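PDB 1L3A: single-stranded DNA-binding protein WHY1, chloroplastic from Solanum tuberosum, which forms a homotetramer, binds single-stranded DNA and activates transcription of the pathogenesis-related gene PR-10a after elicitation. Local coordinates for residues 106-111 and 175-180. Numbering follows the deposited sequence.
Sequences SIISLG and VLVSAF
I108 lays its CG2 methyl against the base of the F180 side chain, with I108 CG2 3.7 Å from F180 CB. The methyl sits near the ring plane, at its edge. The same branch also faces V177: I108 CG2 is 4.2 Å from V177 O and 4.4 Å from V177 CG1. One methyl thus touches both V177 and F180, three residues apart on helix 170-188. V177 answers with its other branch, whose CG2 comes 4.2 Å from I108 CA. The backbones are close here, 5.2 Å between I108 CA and V177 CA.

I107 takes one side of the ring. Its CG2 lies 4.0 Å from F180 CE2 and 4.1 Å from F180 CD2, so it too meets the edge of the ring and not a face. Chi1 of -60° puts I107 CG1 beside the backbone N and leaves CG2 anti to it, and this branch does the touching. F180 CG is anti to the carbonyl carbon, and a chi2 of 0° turns the CD2-CE2 edge away from its own CA and toward I107.

Side chain meets side chain only through apolar groups. I107 and F180 are buried, and I107 also rests on F118 of strand 116-120. F180 reaches V53 of strand 49-62. L110 N hydrogen-bonds to I107 O at 3.2 Å, in the turn that carries the chain on. Other subunits are near: I108 also packs on A174 of a third subunit, and S178 OG bonds to N181 of a second subunit.

The arrangement is helix-helix packing in the Whirly fold. It joins the I107-I108 part of the short helix that links the two four-stranded antiparallel sheets to the long helix that follows the second sheet, next to subunit interfaces of the tetramer.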
# COMPACT_ATOMS: atom_id res chain seq x y z
N SER C 106 5.68 15.02 -1.19
CA SER C 106 6.92 15.32 -1.91
C SER C 106 8.04 14.34 -1.59
O SER C 106 8.89 14.07 -2.44
CB SER C 106 7.39 16.74 -1.59
OG SER C 106 6.59 17.68 -2.27
N ILE C 107 8.04 13.81 -0.38
CA ILE C 107 9.06 12.86 0.05
C ILE C 107 8.89 11.51 -0.63
O ILE C 107 9.84 10.99 -1.23
CB ILE C 107 9.02 12.65 1.58
CG1 ILE C 107 9.26 13.98 2.30
CG2 ILE C 107 10.06 11.61 2.01
CD1 ILE C 107 10.62 14.57 2.05
N ILE C 108 7.70 10.93 -0.55
CA ILE C 108 7.45 9.61 -1.14
C ILE C 108 7.53 9.57 -2.67
O ILE C 108 7.64 8.50 -3.26
CB ILE C 108 6.07 9.05 -0.70
CG1 ILE C 108 4.96 9.98 -1.16
CG2 ILE C 108 6.02 8.90 0.81
CD1 ILE C 108 3.57 9.46 -0.83
N SER C 109 7.45 10.73 -3.32
CA SER C 109 7.52 10.74 -4.77
C SER C 109 8.88 11.25 -5.28
O SER C 109 9.02 11.57 -6.45
CB SER C 109 6.38 11.58 -5.39
OG SER C 109 6.46 12.95 -5.05
N LEU C 110 9.86 11.33 -4.38
CA LEU C 110 11.20 11.79 -4.73
C LEU C 110 12.00 10.72 -5.46
O LEU C 110 12.12 9.59 -4.99
CB LEU C 110 12.00 12.20 -3.49
CG LEU C 110 12.16 13.64 -3.01
CD1 LEU C 110 13.27 13.65 -1.97
CD2 LEU C 110 12.52 14.59 -4.15
N GLY C 111 12.56 11.08 -6.61
CA GLY C 111 13.37 10.14 -7.36
C GLY C 111 14.79 10.14 -6.81
O GLY C 111 15.13 10.94 -5.92
N VAL C 175 12.35 3.07 4.29
CA VAL C 175 11.58 2.86 5.51
C VAL C 175 10.61 4.04 5.69
O VAL C 175 9.44 3.84 6.02
CB VAL C 175 12.48 2.74 6.74
CG1 VAL C 175 11.63 2.62 7.98
CG2 VAL C 175 13.38 1.51 6.60
N LEU C 176 11.10 5.26 5.47
CA LEU C 176 10.27 6.46 5.59
C LEU C 176 9.15 6.40 4.56
O LEU C 176 8.01 6.73 4.86
CB LEU C 176 11.10 7.72 5.35
CG LEU C 176 12.20 8.05 6.35
CD1 LEU C 176 12.90 9.34 5.91
CD2 LEU C 176 11.61 8.20 7.75
N VAL C 177 9.48 5.99 3.34
CA VAL C 177 8.49 5.88 2.28
C VAL C 177 7.42 4.85 2.65
O VAL C 177 6.23 5.10 2.48
CB VAL C 177 9.15 5.51 0.93
CG1 VAL C 177 8.09 5.15 -0.12
CG2 VAL C 177 9.99 6.69 0.44
N SER C 178 7.83 3.70 3.18
CA SER C 178 6.86 2.68 3.58
C SER C 178 5.98 3.20 4.72
O SER C 178 4.75 3.11 4.66
CB SER C 178 7.58 1.40 4.02
OG SER C 178 6.64 0.37 4.29
N ALA C 179 6.61 3.76 5.75
CA ALA C 179 5.89 4.29 6.90
C ALA C 179 4.97 5.46 6.52
O ALA C 179 3.83 5.52 6.97
CB ALA C 179 6.87 4.72 7.99
N PHE C 180 5.46 6.38 5.70
CA PHE C 180 4.65 7.52 5.27
C PHE C 180 3.43 7.09 4.44
O PHE C 180 2.36 7.70 4.56
CB PHE C 180 5.50 8.50 4.45
CG PHE C 180 6.42 9.36 5.28
CD1 PHE C 180 6.46 9.23 6.67
CD2 PHE C 180 7.25 10.31 4.67
CE1 PHE C 180 7.32 10.03 7.45
CE2 PHE C 180 8.11 11.11 5.43
CZ PHE C 180 8.15 10.97 6.83